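Local coordinates for periplasmic sugar-binding domain protein (Pseudomonas fluorescens Pf-5, PDB 3H75) that probably binds a carbohydrate in the periplasm, as expected of a two-domain bacterial solute-binding protein, at residues L273-A277 / L278-A282; V20-S23 / Q24-A28; L130-L133 / L134-G138; R163-G166 / L167-L171. One frame throughout, in Å; residues are numbered along the deposited sequence.

Interaction 1: L273-A277 / L278-A282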
# COMPACT_ATOMS: atom_id res chain seq x y z
N LEU A 273 18.54 3.67 0.85
CA LEU A 273 19.27 4.55 -0.06
C LEU A 273 20.34 5.32 0.69
O LEU A 273 21.43 5.55 0.16
CB LEU A 273 18.31 5.52 -0.76
CG LEU A 273 17.32 4.83 -1.71
CD1 LEU A 273 16.48 5.88 -2.42
CD2 LEU A 273 18.08 3.98 -2.71
N HIS A 274 20.03 5.72 1.92
CA HIS A 274 20.99 6.43 2.75
C HIS A 274 22.23 5.56 2.90
O HIS A 274 23.36 6.04 2.78
CB HIS A 274 20.36 6.72 4.12
CG HIS A 274 21.34 7.11 5.18
ND1 HIS A 274 22.10 6.19 5.86
CD2 HIS A 274 21.66 8.32 5.69
CE1 HIS A 274 22.86 6.82 6.75
NE2 HIS A 274 22.61 8.11 6.67
N ASP A 275 22.01 4.28 3.16
CA ASP A 275 23.12 3.35 3.34
C ASP A 275 23.84 3.07 2.02
O ASP A 275 25.05 2.91 2.01
CB ASP A 275 22.62 2.05 3.97
CG ASP A 275 22.30 2.21 5.45
OD1 ASP A 275 22.48 3.32 5.98
OD2 ASP A 275 21.88 1.22 6.08
N ASP A 276 23.10 3.01 0.92
CA ASP A 276 23.73 2.76 -0.37
C ASP A 276 24.73 3.87 -0.68
O ASP A 276 25.82 3.61 -1.19
CB ASP A 276 22.70 2.71 -1.50
CG ASP A 276 23.34 2.51 -2.86
OD1 ASP A 276 23.82 1.39 -3.14
OD2 ASP A 276 23.40 3.49 -3.64
N ALA A 277 24.35 5.11 -0.38
CA ALA A 277 25.21 6.26 -0.64
C ALA A 277 26.48 6.18 0.20
O ALA A 277 27.51 6.72 -0.18
CB ALA A 277 24.46 7.55 -0.34
N LEU A 278 26.39 5.50 1.34
CA LEU A 278 27.54 5.35 2.22
C LEU A 278 28.39 4.15 1.84
O LEU A 278 29.44 3.90 2.45
CB LEU A 278 27.08 5.22 3.68
CG LEU A 278 26.49 6.48 4.31
CD1 LEU A 278 25.96 6.17 5.69
CD2 LEU A 278 27.56 7.56 4.37
N GLY A 279 27.95 3.41 0.82
CA GLY A 279 28.69 2.24 0.39
C GLY A 279 28.32 1.00 1.17
O GLY A 279 28.89 -0.07 0.96
N LEU A 280 27.35 1.14 2.07
CA LEU A 280 26.88 0.02 2.89
C LEU A 280 25.78 -0.71 2.13
O LEU A 280 24.62 -0.68 2.53
CB LEU A 280 26.33 0.54 4.22
CG LEU A 280 27.32 1.23 5.15
CD1 LEU A 280 26.58 1.90 6.29
CD2 LEU A 280 28.32 0.22 5.67
N ASP A 281 26.16 -1.37 1.04
CA ASP A 281 25.20 -2.09 0.22
C ASP A 281 25.51 -3.58 0.15
O ASP A 281 25.83 -4.22 1.15
CB ASP A 281 25.19 -1.50 -1.19
CG ASP A 281 26.53 -1.64 -1.89
OD1 ASP A 281 27.53 -1.10 -1.37
OD2 ASP A 281 26.58 -2.30 -2.95
N ALA A 282 25.39 -4.12 -1.06
CA ALA A 282 25.65 -5.53 -1.33
C ALA A 282 24.62 -6.47 -0.73
O ALA A 282 23.47 -6.09 -0.50
CB ALA A 282 27.05 -5.90 -0.84
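Leu278, near the C-terminal end of helix 265-277, reaches back to the His274 ring. Its CB lies 3.5 Å from Asp275 O, its CG sits close to His274 O, and CD1 ends 3.3 Å from His274 CE1, meeting the ring obliquely. With chi1 at -70°, CG is opposite the carbonyl carbon and the branch runs back along the helix toward the imidazole. The ring is fixed by its own neighbour: ND1 gives a hydrogen bond of 2.9 Å to Asp275 OD1, which lies in the ring plane and is met on the anti side of the carboxylate. Were His274 an alanine, Leu278 CD1 would probably lose its ring contact and Asp275 OD1 one of its donors. The backbone closes in a Schellman motif, Gly279 N bonding to Asp276 O and Leu280 N to Asp275 O at 2.9 Å; the positive phi of Gly279, 86°, would press a CB against the preceding carbonyl oxygen. Asp275 is held further by Tyr333, Ser323 and the Ala324 amide, whereas Asp276 OD2 turns to Tyr65 and Lys88. Beyond the glycine, Asp281 CB comes within 3.7 Å of Asp276 OD1, and Leu280 CB rests 4.0 Å from Asp275 CB.

Interaction 2: V20-S23 / Q24-A28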
# COMPACT_ATOMS: atom_id res chain seq x y z
N VAL A 20 -0.37 10.74 1.03
CA VAL A 20 0.14 11.84 1.84
C VAL A 20 0.83 11.21 3.07
O VAL A 20 1.89 11.66 3.49
CB VAL A 20 -0.98 12.79 2.30
CG1 VAL A 20 -0.46 13.75 3.36
CG2 VAL A 20 -1.52 13.56 1.10
N SER A 21 0.23 10.16 3.62
CA SER A 21 0.83 9.49 4.77
C SER A 21 2.17 8.86 4.39
O SER A 21 3.11 8.84 5.18
CB SER A 21 -0.12 8.43 5.32
OG SER A 21 -1.25 9.04 5.92
N TYR A 22 2.24 8.34 3.17
CA TYR A 22 3.45 7.72 2.65
C TYR A 22 4.52 8.81 2.60
O TYR A 22 5.66 8.61 3.03
CB TYR A 22 3.17 7.16 1.26
CG TYR A 22 4.20 6.21 0.69
CD1 TYR A 22 3.99 4.83 0.72
CD2 TYR A 22 5.34 6.68 0.05
CE1 TYR A 22 4.89 3.94 0.12
CE2 TYR A 22 6.25 5.81 -0.56
CZ TYR A 22 6.01 4.44 -0.53
OH TYR A 22 6.86 3.58 -1.18
N SER A 23 4.15 9.97 2.06
CA SER A 23 5.06 11.11 1.96
C SER A 23 5.52 11.62 3.31
O SER A 23 6.71 11.87 3.51
CB SER A 23 4.39 12.26 1.20
OG SER A 23 4.21 11.93 -0.17
N GLN A 24 4.59 11.78 4.24
CA GLN A 24 4.93 12.28 5.56
C GLN A 24 5.90 11.37 6.30
O GLN A 24 6.80 11.84 6.99
CB GLN A 24 3.67 12.49 6.41
CG GLN A 24 2.71 13.52 5.82
CD GLN A 24 3.37 14.87 5.60
OE1 GLN A 24 3.78 15.53 6.54
NE2 GLN A 24 3.48 15.27 4.33
N PHE A 25 5.73 10.06 6.14
CA PHE A 25 6.63 9.11 6.79
C PHE A 25 8.02 9.26 6.18
O PHE A 25 9.03 9.24 6.90
CB PHE A 25 6.12 7.67 6.60
CG PHE A 25 6.77 6.67 7.52
CD1 PHE A 25 6.47 6.67 8.88
CD2 PHE A 25 7.69 5.75 7.04
CE1 PHE A 25 7.08 5.75 9.75
CE2 PHE A 25 8.31 4.83 7.90
CZ PHE A 25 8.00 4.84 9.26
N MSE A 26 8.09 9.42 4.86
CA MSE A 26 9.37 9.59 4.19
C MSE A 26 10.06 10.88 4.64
O MSE A 26 11.26 10.89 4.86
CB MSE A 26 9.18 9.66 2.67
CG MSE A 26 8.81 8.36 2.00
SE MSE A 26 8.65 8.59 0.08
CE MSE A 26 10.52 8.75 -0.36
N GLN A 27 9.29 11.95 4.76
CA GLN A 27 9.86 13.23 5.17
C GLN A 27 10.46 13.13 6.57
O GLN A 27 11.50 13.72 6.85
CB GLN A 27 8.80 14.33 5.09
CG GLN A 27 8.26 14.51 3.68
CD GLN A 27 7.36 15.71 3.54
OE1 GLN A 27 6.46 15.93 4.35
NE2 GLN A 27 7.59 16.50 2.50
N ALA A 28 9.81 12.36 7.44
CA ALA A 28 10.32 12.18 8.79
C ALA A 28 11.66 11.46 8.68
O ALA A 28 12.62 11.81 9.35
CB ALA A 28 9.34 11.36 9.62
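Tyr22 and selenomethionine Met26, one turn apart on helix 17-33, meet in a Met-aromatic contact: SE comes 3.7 Å from CE2 of the Tyr22 ring and approaches it obliquely, 4.8 Å from the centroid. The tyrosine swings its ring away from its own backbone N (chi1 -166°), while the Met26 chain bends only at chi3, which turns the methyl CE away from the ring and leaves SE as the touching atom. Tyr22 OH is engaged elsewhere, by Asn93. Gln24 CG, beside its backbone N (chi1 -62°), comes within 3.1 Å of Val20 O, which also accepts the Gln24 N hydrogen bond at 2.8 Å; a bend at chi2 (-56°) then turns the amide group. Val20 and Gln24 lie side by side, CG1 to CG 4.0 Å. Cutting Gln24 back to an alanine is likely to strip Val20 CG1 of this neighbour and uncover that flank of the Val20 carbonyl. Gln27 CG lies likewise 3.1 Å from Ser23 O, but its chain then extends. Ser23 OG bonds to Tyr41 on strand 36-41. Helix 17-33 is the crossover of the beta-alpha-beta unit made with strands 5-10 and 36-41, as in periplasmic binding proteins.

Interaction 3: L130-L133 / L134-G138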
# COMPACT_ATOMS: atom_id res chain seq x y z
N LEU A 130 -9.75 -11.97 2.84
CA LEU A 130 -10.88 -12.88 2.69
C LEU A 130 -10.88 -13.92 3.81
O LEU A 130 -11.93 -14.22 4.37
CB LEU A 130 -10.87 -13.58 1.33
CG LEU A 130 -12.17 -14.36 1.09
CD1 LEU A 130 -13.36 -13.41 1.12
CD2 LEU A 130 -12.12 -15.08 -0.24
N LYS A 131 -9.70 -14.46 4.14
CA LYS A 131 -9.64 -15.46 5.21
C LYS A 131 -10.15 -14.88 6.53
O LYS A 131 -10.88 -15.55 7.26
CB LYS A 131 -8.20 -15.98 5.38
CG LYS A 131 -7.76 -16.92 4.27
CD LYS A 131 -6.43 -17.58 4.59
CE LYS A 131 -6.52 -18.55 5.76
NZ LYS A 131 -7.34 -19.75 5.45
N GLU A 132 -9.77 -13.64 6.82
CA GLU A 132 -10.20 -12.97 8.04
C GLU A 132 -11.70 -12.72 8.04
O GLU A 132 -12.38 -12.92 9.05
CB GLU A 132 -9.45 -11.65 8.21
CG GLU A 132 -8.04 -11.80 8.73
CD GLU A 132 -8.01 -12.23 10.18
OE1 GLU A 132 -8.44 -11.44 11.04
OE2 GLU A 132 -7.58 -13.37 10.46
N LEU A 133 -12.22 -12.26 6.90
CA LEU A 133 -13.65 -12.00 6.79
C LEU A 133 -14.43 -13.29 7.02
O LEU A 133 -15.43 -13.30 7.74
CB LEU A 133 -13.99 -11.42 5.42
CG LEU A 133 -13.62 -9.96 5.14
CD1 LEU A 133 -13.89 -9.66 3.67
CD2 LEU A 133 -14.42 -9.03 6.05
N LEU A 134 -13.97 -14.37 6.41
CA LEU A 134 -14.63 -15.66 6.56
C LEU A 134 -14.59 -16.12 8.01
O LEU A 134 -15.56 -16.67 8.52
CB LEU A 134 -13.95 -16.71 5.66
CG LEU A 134 -14.37 -16.66 4.20
CD1 LEU A 134 -13.50 -17.60 3.37
CD2 LEU A 134 -15.84 -17.07 4.09
N HIS A 135 -13.46 -15.88 8.67
CA HIS A 135 -13.33 -16.28 10.06
C HIS A 135 -14.33 -15.54 10.95
O HIS A 135 -14.98 -16.15 11.81
CB HIS A 135 -11.92 -16.01 10.57
CG HIS A 135 -11.70 -16.51 11.96
ND1 HIS A 135 -11.70 -17.85 12.28
CD2 HIS A 135 -11.52 -15.85 13.13
CE1 HIS A 135 -11.54 -17.99 13.58
NE2 HIS A 135 -11.43 -16.79 14.12
N LYS A 136 -14.45 -14.24 10.75
CA LYS A 136 -15.36 -13.43 11.55
C LYS A 136 -16.83 -13.72 11.26
O LYS A 136 -17.67 -13.64 12.16
CB LYS A 136 -15.05 -11.95 11.36
CG LYS A 136 -13.64 -11.58 11.81
CD LYS A 136 -13.37 -10.10 11.66
CE LYS A 136 -11.93 -9.77 12.01
NZ LYS A 136 -11.58 -10.19 13.39
N LEU A 137 -17.16 -14.05 10.01
CA LEU A 137 -18.54 -14.35 9.67
C LEU A 137 -18.99 -15.60 10.42
O LEU A 137 -20.14 -15.69 10.86
CB LEU A 137 -18.69 -14.58 8.16
CG LEU A 137 -20.12 -14.88 7.70
CD1 LEU A 137 -20.98 -13.65 7.94
CD2 LEU A 137 -20.13 -15.25 6.21
N GLY A 138 -18.07 -16.55 10.54
CA GLY A 138 -18.38 -17.79 11.24
C GLY A 138 -19.29 -18.72 10.46
O GLY A 138 -19.59 -18.47 9.29
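Leu130 and Leu134 are joined by the first of four successive i to i+4 backbone hydrogen bonds, Leu134 N to Leu130 O at 2.9 Å. His135 N, Lys136 N and Leu137 N follow in step onto the carbonyls of Lys131, Glu132 and Leu133, so the alpha-helix stays regular until Leu137. Gly138 then leaves it with a positive phi of 73°, its N still bonded to Leu134 O. Along the inner face, Leu130 CG touches Leu134 CD1 at 4.2 Å, the two side chains slanting across each other. They get there by different rotations: Leu130 CG stands opposite its backbone N (chi1 -171°), whereas Leu134 CG lies beside its own N and packs 3.5 Å from Leu130 O. This is the last stretch of helix 122-137, which covers one face of a mixed sheet in an alpha/beta domain; Leu133 sits on Leu236, Val257 and Leu208, and Leu130 meets Leu167 of helix 158-173. On the more open flank, Glu132 bends at chi2 toward Lys136. Glu132 OE1 lies 4.0 Å from Lys136 CE and 4.1 Å from Lys136 NZ, so opposite charges are near each other without closing a salt bridge. The lysine bends only at chi4, after its CG has passed 3.3 Å from Glu132 O, and both side chains also rest on Val257.

Interaction 4: R163-G166 / L167-L171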
# COMPACT_ATOMS: atom_id res chain seq x y z
N ARG A 163 -3.26 -7.84 -5.00
CA ARG A 163 -4.27 -8.06 -3.97
C ARG A 163 -5.36 -8.97 -4.51
O ARG A 163 -5.86 -9.84 -3.79
CB ARG A 163 -4.82 -6.72 -3.47
CG ARG A 163 -3.76 -5.95 -2.70
CD ARG A 163 -4.19 -4.55 -2.32
NE ARG A 163 -3.01 -3.77 -1.94
CZ ARG A 163 -3.00 -2.46 -1.69
NH1 ARG A 163 -4.12 -1.75 -1.76
NH2 ARG A 163 -1.85 -1.86 -1.42
N GLU A 164 -5.72 -8.80 -5.78
CA GLU A 164 -6.74 -9.65 -6.38
C GLU A 164 -6.24 -11.08 -6.48
O GLU A 164 -7.01 -12.03 -6.30
CB GLU A 164 -7.12 -9.16 -7.78
CG GLU A 164 -8.31 -9.94 -8.35
CD GLU A 164 -8.72 -9.50 -9.74
OE1 GLU A 164 -8.57 -8.30 -10.05
OE2 GLU A 164 -9.21 -10.35 -10.52
N ARG A 165 -4.95 -11.25 -6.79
CA ARG A 165 -4.40 -12.60 -6.89
C ARG A 165 -4.58 -13.30 -5.54
O ARG A 165 -4.94 -14.48 -5.49
CB ARG A 165 -2.91 -12.55 -7.27
CG ARG A 165 -2.19 -13.89 -7.13
CD ARG A 165 -2.81 -14.98 -8.00
NE ARG A 165 -2.17 -16.28 -7.76
CZ ARG A 165 -2.60 -17.43 -8.25
NH1 ARG A 165 -3.68 -17.46 -9.03
NH2 ARG A 165 -1.96 -18.56 -7.97
N GLY A 166 -4.33 -12.57 -4.45
CA GLY A 166 -4.49 -13.14 -3.12
C GLY A 166 -5.93 -13.53 -2.89
O GLY A 166 -6.22 -14.59 -2.34
N LEU A 167 -6.85 -12.65 -3.30
CA LEU A 167 -8.28 -12.92 -3.17
C LEU A 167 -8.64 -14.20 -3.93
O LEU A 167 -9.34 -15.06 -3.41
CB LEU A 167 -9.09 -11.75 -3.73
CG LEU A 167 -10.59 -11.99 -3.97
CD1 LEU A 167 -11.28 -12.21 -2.63
CD2 LEU A 167 -11.20 -10.79 -4.71
N ARG A 168 -8.15 -14.31 -5.17
CA ARG A 168 -8.44 -15.48 -5.99
C ARG A 168 -7.93 -16.76 -5.34
O ARG A 168 -8.57 -17.80 -5.44
CB ARG A 168 -7.81 -15.32 -7.38
CG ARG A 168 -8.36 -14.15 -8.19
CD ARG A 168 -9.80 -14.37 -8.64
NE ARG A 168 -10.31 -13.22 -9.39
CZ ARG A 168 -11.54 -13.14 -9.89
NH1 ARG A 168 -12.38 -14.14 -9.74
NH2 ARG A 168 -11.93 -12.04 -10.52
N ARG A 169 -6.77 -16.68 -4.69
CA ARG A 169 -6.23 -17.86 -4.03
C ARG A 169 -7.14 -18.29 -2.89
O ARG A 169 -7.41 -19.48 -2.71
CB ARG A 169 -4.82 -17.58 -3.51
CG ARG A 169 -3.74 -17.68 -4.57
CD ARG A 169 -2.40 -17.29 -3.98
NE ARG A 169 -2.22 -17.90 -2.66
CZ ARG A 169 -1.67 -17.27 -1.63
NH1 ARG A 169 -1.24 -16.02 -1.76
NH2 ARG A 169 -1.56 -17.88 -0.46
N ALA A 170 -7.65 -17.32 -2.13
CA ALA A 170 -8.55 -17.63 -1.02
C ALA A 170 -9.87 -18.19 -1.54
O ALA A 170 -10.44 -19.11 -0.95
CB ALA A 170 -8.80 -16.37 -0.18
N LEU A 171 -10.36 -17.65 -2.65
CA LEU A 171 -11.61 -18.15 -3.22
C LEU A 171 -11.47 -19.59 -3.69
O LEU A 171 -12.42 -20.37 -3.61
CB LEU A 171 -12.06 -17.27 -4.39
CG LEU A 171 -12.59 -15.89 -4.01
CD1 LEU A 171 -12.81 -15.07 -5.27
CD2 LEU A 171 -13.91 -16.02 -3.23
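Glu164 stretches out with chi1 at -173° and chi2 near 180°, while Arg168 bends at chi2 (-70°); the two chains thereby run side by side and their charged ends meet one turn apart on helix 158-173. This helix is the crossover of a beta-alpha-beta unit with strands 146-152 and 177-184. Both Arg168 nitrogens of the grip, NE and NH2, donate to one oxygen, Glu164 OE2, in a side-on salt bridge: NH2 at 3.2 Å and NE at 3.3 Å. The oxygen lies in the guanidinium plane; it receives NE on its anti lone pair, whereas NH2 comes from above the carboxylate plane. Glu164 OE1 is taken by Tyr184. Arg168 CG also passes 3.1 Å from Glu164 O, whose backbone bond to Arg168 N is 2.8 Å long. Arg165 and Arg169 cross at about a right angle, their like charges kept apart; Arg169 NH1 forms a salt bridge with Glu123, and its guanidinium a cation-pi contact with Tyr127. Arg163 leads elsewhere, to a salt bridge with Asp122 and a bound glycerol, probably from crystallisation. Over one face of the Arg165 guanidinium, toward its rim, Arg169 CG lies 3.7 Å above the plane and 3.8 Å from Arg165 NE.

How the interactions relate
Along the chain the order is interaction 2, 3, 4 and then 1. Interactions 1 and 2 belong to the domain built on the parallel sheet: helices 17-33 and 265-277 touch through Tyr22 on Leu265 and Met26 on Leu270, although the two contacts' centres are about 21 Å apart. Interactions 3 and 4 lie about 14 Å apart, centre to centre, against the mixed sheet of the other domain, and meet directly where Leu130 CD2 packs 3.6 Å from Ala170 CB. Centres in different domains are about 29 to 43 Å apart. The chain thus returns to the first domain for interaction 1, consistent with the two-lobed periplasmic binding protein fold.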